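Mitogen-activated protein kinase kinase kinase 7 interacting protein 1 (PDB 2IRM) probably acts as an adapter that associates with the kinase TAK1 and triggers its autophosphorylation, although it is built as a PP2C-type phosphatase domain. Local coordinates at residues R176-C180 against N294-V298; M300-E304 against S317-I322; H326-Y330 against T341-R345. One frame throughout, in Å; residues are numbered along the deposited sequence.

Contact 1. Residues R176-C180 against N294-V298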
# COMPACT_ATOMS: atom_id res chain seq x y z
N ARG A 176 -3.96 0.62 2.69
CA ARG A 176 -5.12 1.14 3.42
C ARG A 176 -5.18 0.73 4.89
O ARG A 176 -4.73 -0.35 5.26
CB ARG A 176 -6.41 0.72 2.70
CG ARG A 176 -7.65 1.53 3.05
CD ARG A 176 -8.85 1.00 2.30
NE ARG A 176 -8.68 1.03 0.85
CZ ARG A 176 -9.41 0.32 -0.00
NH1 ARG A 176 -10.37 -0.48 0.46
NH2 ARG A 176 -9.20 0.40 -1.31
N ALA A 177 -5.79 1.60 5.70
CA ALA A 177 -5.96 1.39 7.13
C ALA A 177 -7.42 1.52 7.58
O ALA A 177 -8.09 2.53 7.32
CB ALA A 177 -5.09 2.36 7.89
N LEU A 178 -7.90 0.49 8.28
CA LEU A 178 -9.26 0.46 8.81
C LEU A 178 -9.27 0.31 10.33
O LEU A 178 -8.54 -0.51 10.88
CB LEU A 178 -10.05 -0.69 8.20
CG LEU A 178 -10.17 -0.81 6.68
CD1 LEU A 178 -11.12 -1.93 6.28
CD2 LEU A 178 -10.58 0.51 6.02
N LEU A 179 -10.11 1.11 10.99
CA LEU A 179 -10.38 0.93 12.41
C LEU A 179 -11.76 0.35 12.60
O LEU A 179 -12.74 0.83 12.02
CB LEU A 179 -10.25 2.24 13.18
CG LEU A 179 -9.97 2.21 14.69
CD1 LEU A 179 -11.22 1.95 15.50
CD2 LEU A 179 -8.88 1.22 15.10
N CYS A 180 -11.85 -0.68 13.43
CA CYS A 180 -13.13 -1.27 13.73
C CYS A 180 -13.54 -0.86 15.13
O CYS A 180 -12.89 -1.23 16.12
CB CYS A 180 -13.08 -2.79 13.60
SG CYS A 180 -12.53 -3.30 11.97
N ASN A 294 -14.25 -2.83 1.95
CA ASN A 294 -13.93 -2.80 3.38
C ASN A 294 -14.93 -3.61 4.19
O ASN A 294 -14.56 -4.59 4.83
CB ASN A 294 -13.91 -1.37 3.92
CG ASN A 294 -12.99 -0.44 3.13
OD1 ASN A 294 -11.91 -0.83 2.68
ND2 ASN A 294 -13.43 0.80 2.98
N ARG A 295 -16.20 -3.21 4.14
CA ARG A 295 -17.25 -3.89 4.89
C ARG A 295 -17.20 -5.40 4.68
O ARG A 295 -17.36 -6.17 5.64
CB ARG A 295 -18.64 -3.34 4.52
CG ARG A 295 -19.03 -2.05 5.24
CD ARG A 295 -19.39 -2.25 6.73
NE ARG A 295 -20.53 -3.15 6.92
CZ ARG A 295 -20.51 -4.28 7.64
NH1 ARG A 295 -19.40 -4.67 8.27
NH2 ARG A 295 -21.61 -5.02 7.72
N GLU A 296 -16.96 -5.82 3.44
CA GLU A 296 -16.92 -7.25 3.12
C GLU A 296 -15.65 -7.93 3.61
O GLU A 296 -15.64 -9.13 3.83
CB GLU A 296 -17.14 -7.49 1.62
CG GLU A 296 -18.60 -7.36 1.17
CD GLU A 296 -19.55 -8.31 1.89
OE1 GLU A 296 -19.26 -9.52 2.01
OE2 GLU A 296 -20.62 -7.84 2.35
N LEU A 297 -14.58 -7.15 3.78
CA LEU A 297 -13.36 -7.65 4.40
C LEU A 297 -13.57 -7.83 5.91
O LEU A 297 -13.13 -8.82 6.48
CB LEU A 297 -12.19 -6.71 4.13
CG LEU A 297 -10.84 -7.00 4.79
CD1 LEU A 297 -10.15 -8.21 4.17
CD2 LEU A 297 -9.95 -5.78 4.69
N VAL A 298 -14.23 -6.86 6.53
CA VAL A 298 -14.50 -6.89 7.97
C VAL A 298 -15.74 -7.69 8.41
O VAL A 298 -15.95 -7.88 9.60
CB VAL A 298 -14.88 -5.49 8.49
CG1 VAL A 298 -15.34 -5.54 9.93
CG2 VAL A 298 -13.70 -4.55 8.34
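The guanidinium of Arg176 meets the carboxamide of Asn294 edge on: Asn294 OD1 sits at the guanidinium rim, near its plane, and accepts a hydrogen bond from Arg176 NH1 over 2.7 Å. Leu178 lies over one face of that carboxamide, its CD2 above Asn294 CG and about 3.8 Å from the amide plane. The guanidinium and amide stand almost perpendicular, their planes 81° apart, and NH1 approaches the amide oxygen tilted somewhat out of the carbonyl plane. The bond is clearly bent, with an N-H...O angle of 141°. Arg176 runs straight out from its strand as far as CD and then turns at chi3 (-59°), which carries NH1 to the helix. Its NE forms a salt bridge with Asp196, so this buried charge is held at two points of the guanidinium.

Leu178 CD1, on the same side of the amide as CD2, is 3.7 Å from Asn294 CB. It also reaches into the next helical turn, 4.2 Å from Val298 CG2 and 4.3 Å from Leu297 CD2. Farther along the strand, Cys180 SG rests 4.0 Å from Val298 CG2. Arg176, Leu178 and Cys180 thus present alternate strand positions to one helical face. Such a helix lying on the outer face of an antiparallel sheet, here that of strands 268-274, 176-181 and 189-192, is characteristic of the PP2C fold, a beta sandwich flanked by helices.

Contact 2. Residues M300-E304 against S317-I322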
# COMPACT_ATOMS: atom_id res chain seq x y z
N MET A 300 -15.96 -10.51 6.74
CA MET A 300 -15.19 -11.72 6.50
C MET A 300 -14.29 -12.08 7.69
O MET A 300 -14.20 -13.25 8.06
CB MET A 300 -14.35 -11.56 5.24
CG MET A 300 -13.90 -12.85 4.60
SD MET A 300 -13.97 -12.78 2.79
CE MET A 300 -13.45 -11.10 2.42
N ILE A 301 -13.63 -11.08 8.28
CA ILE A 301 -12.80 -11.34 9.45
C ILE A 301 -13.62 -11.53 10.72
O ILE A 301 -13.30 -12.40 11.53
CB ILE A 301 -11.67 -10.28 9.67
CG1 ILE A 301 -12.23 -8.91 10.08
CG2 ILE A 301 -10.78 -10.15 8.43
CD1 ILE A 301 -11.23 -7.78 9.96
N SER A 302 -14.69 -10.75 10.88
CA SER A 302 -15.52 -10.85 12.08
C SER A 302 -16.23 -12.20 12.15
O SER A 302 -16.64 -12.63 13.23
CB SER A 302 -16.53 -9.71 12.17
OG SER A 302 -17.67 -9.95 11.35
N GLU A 303 -16.40 -12.84 11.00
CA GLU A 303 -16.90 -14.21 10.94
C GLU A 303 -15.79 -15.19 11.31
O GLU A 303 -16.06 -16.30 11.79
CB GLU A 303 -17.47 -14.54 9.56
CG GLU A 303 -18.87 -13.98 9.32
CD GLU A 303 -19.40 -14.27 7.93
OE1 GLU A 303 -20.61 -14.57 7.81
OE2 GLU A 303 -18.64 -14.20 6.94
N GLU A 304 -14.55 -14.77 11.09
CA GLU A 304 -13.39 -15.63 11.32
C GLU A 304 -12.95 -15.72 12.79
O GLU A 304 -12.42 -16.76 13.21
CB GLU A 304 -12.23 -15.20 10.42
CG GLU A 304 -11.22 -16.31 10.12
CD GLU A 304 -11.84 -17.49 9.40
OE1 GLU A 304 -11.71 -18.63 9.91
OE2 GLU A 304 -12.46 -17.29 8.34
N SER A 317 -6.63 -17.04 6.98
CA SER A 317 -7.85 -17.66 6.47
C SER A 317 -8.62 -16.66 5.61
O SER A 317 -9.16 -17.01 4.56
CB SER A 317 -8.71 -18.17 7.63
OG SER A 317 -9.63 -19.15 7.21
N VAL A 318 -8.65 -15.41 6.07
CA VAL A 318 -9.35 -14.35 5.37
C VAL A 318 -8.68 -14.05 4.04
O VAL A 318 -9.35 -13.98 3.00
CB VAL A 318 -9.44 -13.08 6.24
CG1 VAL A 318 -9.88 -11.89 5.40
CG2 VAL A 318 -10.39 -13.32 7.40
N VAL A 319 -7.36 -13.89 4.07
CA VAL A 319 -6.59 -13.72 2.85
C VAL A 319 -6.88 -14.88 1.90
O VAL A 319 -7.22 -14.67 0.74
CB VAL A 319 -5.09 -13.60 3.14
CG1 VAL A 319 -4.26 -13.91 1.90
CG2 VAL A 319 -4.78 -12.21 3.64
N HIS A 320 -6.78 -16.10 2.41
CA HIS A 320 -6.94 -17.27 1.57
C HIS A 320 -8.32 -17.34 0.91
O HIS A 320 -8.44 -17.84 -0.21
CB HIS A 320 -6.61 -18.55 2.33
CG HIS A 320 -6.52 -19.75 1.45
ND1 HIS A 320 -7.10 -20.96 1.78
CD2 HIS A 320 -5.93 -19.93 0.24
CE1 HIS A 320 -6.87 -21.83 0.82
NE2 HIS A 320 -6.16 -21.23 -0.13
N ARG A 321 -9.35 -16.84 1.59
CA ARG A 321 -10.69 -16.74 0.99
C ARG A 321 -10.64 -15.84 -0.23
O ARG A 321 -10.94 -16.28 -1.34
CB ARG A 321 -11.70 -16.15 1.98
CG ARG A 321 -12.19 -17.07 3.06
CD ARG A 321 -13.65 -16.76 3.31
NE ARG A 321 -13.97 -16.60 4.72
CZ ARG A 321 -15.15 -16.18 5.17
NH1 ARG A 321 -16.14 -15.88 4.33
NH2 ARG A 321 -15.35 -16.06 6.48
N ILE A 322 -10.24 -14.59 -0.01
CA ILE A 322 -10.25 -13.55 -1.02
C ILE A 322 -9.53 -13.96 -2.29
O ILE A 322 -10.08 -13.83 -3.38
CB ILE A 322 -9.60 -12.27 -0.51
CG1 ILE A 322 -10.40 -11.68 0.63
CG2 ILE A 322 -9.49 -11.25 -1.63
CD1 ILE A 322 -9.62 -10.65 1.43
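Arg321 reaches across from helix 311-334 to two consecutive glutamates of helix 292-304, forming a salt-bridge network in which both pairs are long. Its NH2 is 3.7 Å from Glu304 OE2 and 3.8 Å from Glu303 OE2, both oxygens lying at the guanidinium edge, near its plane. These helices are successive members of the helical layer of the PP2C sandwich; the segments 300-304 and 317-322 cross at 134°, roughly antiparallel. The carboxylates are turned differently: that of Glu303 is 32° from the guanidinium plane, that of Glu304 nearly upright on it at 80°. The bridges should act more through general charge attraction than through directed bonding. Arg321 and Glu303 lie toward solvent, while Glu304 is buried.

Met300 slides past Arg321 in the opposite sense and sets its CG over the centre of one guanidinium face, 3.6 Å above the plane. Nearer the sheet the packing turns apolar. Ile301 CG2 meets Val318 CG2 at 3.4 Å, and the same methyl of Val318 touches Glu304 CB. Ile301 continues onto Phe270 and Val272 of the sheet, while Val318 reaches Leu350. Bends at chi2 and chi3 bring the Met300 tip to the neighbouring turn, where CE lies 3.6 Å from Ile322 CG1.

Contact 3. Residues H326-Y330 against T341-R345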
# COMPACT_ATOMS: atom_id res chain seq x y z
N HIS A 326 -11.12 -14.21 -5.68
CA HIS A 326 -10.59 -13.41 -6.78
C HIS A 326 -10.42 -14.26 -8.03
O HIS A 326 -10.84 -13.86 -9.11
CB HIS A 326 -9.27 -12.74 -6.38
CG HIS A 326 -8.81 -11.68 -7.33
ND1 HIS A 326 -7.83 -11.90 -8.27
CD2 HIS A 326 -9.18 -10.38 -7.48
CE1 HIS A 326 -7.62 -10.79 -8.96
NE2 HIS A 326 -8.43 -9.86 -8.50
N HIS A 327 -9.80 -15.43 -7.88
CA HIS A 327 -9.54 -16.28 -9.03
C HIS A 327 -10.82 -16.98 -9.51
O HIS A 327 -10.89 -17.41 -10.67
CB HIS A 327 -8.42 -17.28 -8.73
CG HIS A 327 -8.04 -18.13 -9.90
ND1 HIS A 327 -8.57 -19.39 -10.10
CD2 HIS A 327 -7.19 -17.91 -10.92
CE1 HIS A 327 -8.05 -19.91 -11.20
NE2 HIS A 327 -7.21 -19.03 -11.72
N ASP A 328 -11.82 -17.09 -8.64
CA ASP A 328 -13.14 -17.57 -9.05
C ASP A 328 -13.84 -16.53 -9.90
O ASP A 328 -14.46 -16.86 -10.90
CB ASP A 328 -14.02 -17.93 -7.86
CG ASP A 328 -13.56 -19.18 -7.14
OD1 ASP A 328 -12.86 -20.00 -7.76
OD2 ASP A 328 -13.89 -19.32 -5.94
N THR A 329 -13.74 -15.26 -9.48
CA THR A 329 -14.30 -14.15 -10.23
C THR A 329 -13.66 -14.07 -11.61
O THR A 329 -14.35 -13.85 -12.60
CB THR A 329 -14.13 -12.82 -9.47
OG1 THR A 329 -14.75 -12.92 -8.19
CG2 THR A 329 -14.76 -11.67 -10.22
N TYR A 330 -12.35 -14.29 -11.67
CA TYR A 330 -11.64 -14.40 -12.95
C TYR A 330 -12.12 -15.61 -13.75
O TYR A 330 -12.43 -15.49 -14.94
CB TYR A 330 -10.12 -14.46 -12.75
CG TYR A 330 -9.34 -14.93 -13.97
CD1 TYR A 330 -8.90 -16.25 -14.07
CD2 TYR A 330 -9.05 -14.06 -15.02
CE1 TYR A 330 -8.19 -16.69 -15.18
CE2 TYR A 330 -8.34 -14.50 -16.14
CZ TYR A 330 -7.91 -15.81 -16.21
OH TYR A 330 -7.21 -16.26 -17.30
N THR A 341 -11.39 -8.34 -17.23
CA THR A 341 -10.74 -7.08 -16.86
C THR A 341 -9.35 -7.36 -16.26
O THR A 341 -8.33 -7.03 -16.86
CB THR A 341 -11.63 -6.20 -15.92
OG1 THR A 341 -11.22 -6.35 -14.55
CG2 THR A 341 -13.12 -6.55 -16.06
N PHE A 342 -9.31 -7.99 -15.08
CA PHE A 342 -8.05 -8.38 -14.44
C PHE A 342 -7.62 -9.76 -14.92
O PHE A 342 -8.40 -10.49 -15.53
CB PHE A 342 -8.21 -8.37 -12.92
CG PHE A 342 -9.38 -9.18 -12.42
CD1 PHE A 342 -9.20 -10.47 -11.94
CD2 PHE A 342 -10.67 -8.65 -12.44
CE1 PHE A 342 -10.28 -11.22 -11.49
CE2 PHE A 342 -11.75 -9.38 -11.99
CZ PHE A 342 -11.56 -10.67 -11.52
N ASN A 343 -6.37 -10.11 -14.64
CA ASN A 343 -5.81 -11.40 -15.03
C ASN A 343 -4.62 -11.77 -14.15
O ASN A 343 -3.87 -12.70 -14.45
CB ASN A 343 -5.40 -11.37 -16.50
CG ASN A 343 -4.16 -10.54 -16.76
OD1 ASN A 343 -3.30 -10.94 -17.54
ND2 ASN A 343 -4.04 -9.40 -16.08
N SER A 344 -4.45 -11.01 -13.07
CA SER A 344 -3.32 -11.22 -12.18
C SER A 344 -3.65 -10.85 -10.74
O SER A 344 -4.75 -10.40 -10.42
CB SER A 344 -2.10 -10.42 -12.65
OG SER A 344 -2.18 -9.05 -12.28
N ARG A 345 -2.66 -11.06 -9.89
CA ARG A 345 -2.76 -10.79 -8.47
C ARG A 345 -1.42 -10.21 -8.04
O ARG A 345 -0.35 -10.71 -8.45
CB ARG A 345 -3.03 -12.10 -7.72
CG ARG A 345 -3.27 -11.96 -6.23
CD ARG A 345 -2.70 -13.15 -5.49
NE ARG A 345 -3.57 -14.31 -5.58
CZ ARG A 345 -3.26 -15.52 -5.11
NH1 ARG A 345 -4.13 -16.51 -5.24
NH2 ARG A 345 -2.10 -15.73 -4.51
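A largely aromatic contact joins the later turns of helix 311-334 to the segment that leads into strand 344-354, where the chain returns from the helical layer to the beta sandwich of the PP2C fold. Phe342 carries most of it. With CG between its backbone N and carbonyl carbon (chi1 53°), the ring is directed at the helix and meets His326, Thr329 and Tyr330 together.

The His326 and Phe342 rings meet obliquely, with centroids 4.5 Å apart and planes at 37°. Phe342 CE1 lies over one face of the imidazole, offset toward its rim, while His326 NE2 lies over a face of the phenyl ring. The CE1 corner of the same imidazole points at the backbone of the incoming strand, 3.2 Å from Ser344 O. Rotation of the histidine is fixed from outside the pair: ND1 is hydrogen-bonded to the hydroxyl of Tyr25 and NE2 to Glu284 OE1. The nearby carboxylate of Glu284 would be expected to favour a proton on NE2.

Thr329 comes at the edge of the phenyl ring, placing CG2 3.6 Å from Phe342 CZ and close to the ring plane. Its hydroxyl turns back to the helix and bonds to Ala325 O. From the next position, Tyr330 CB packs at 3.5 Å against Phe342 CE1, while the tyrosine ring meets that of Tyr25 from strand 15-25. The Tyr330 ring runs on alongside the loop, its edge toward the Phe342 carbonyl, with Tyr330 CD2 3.7 Å from Phe342 O.

How the contacts relate
Contacts 1 and 2 share helix 292-304, whose first turns lie on the sheet and whose last turns meet helix 311-334; contact 3 uses that second helix farther on. Contact 1 is wholly buried and pairs one hydrogen bond, from an arginine to an amide, with aliphatic packing. Contacts 2 and 3 are only partly buried: contact 2 layers long charge pairs over an apolar seam, whereas contact 3 is largely aromatic. The apolar sides of contacts 1 and 2 join, Leu297 CD1 lying 3.7 Å from Ile322 CD1. Contact 3 stays apart from contact 1, about 11 Å between nearest atoms, yet both attach helices to the same antiparallel sheet.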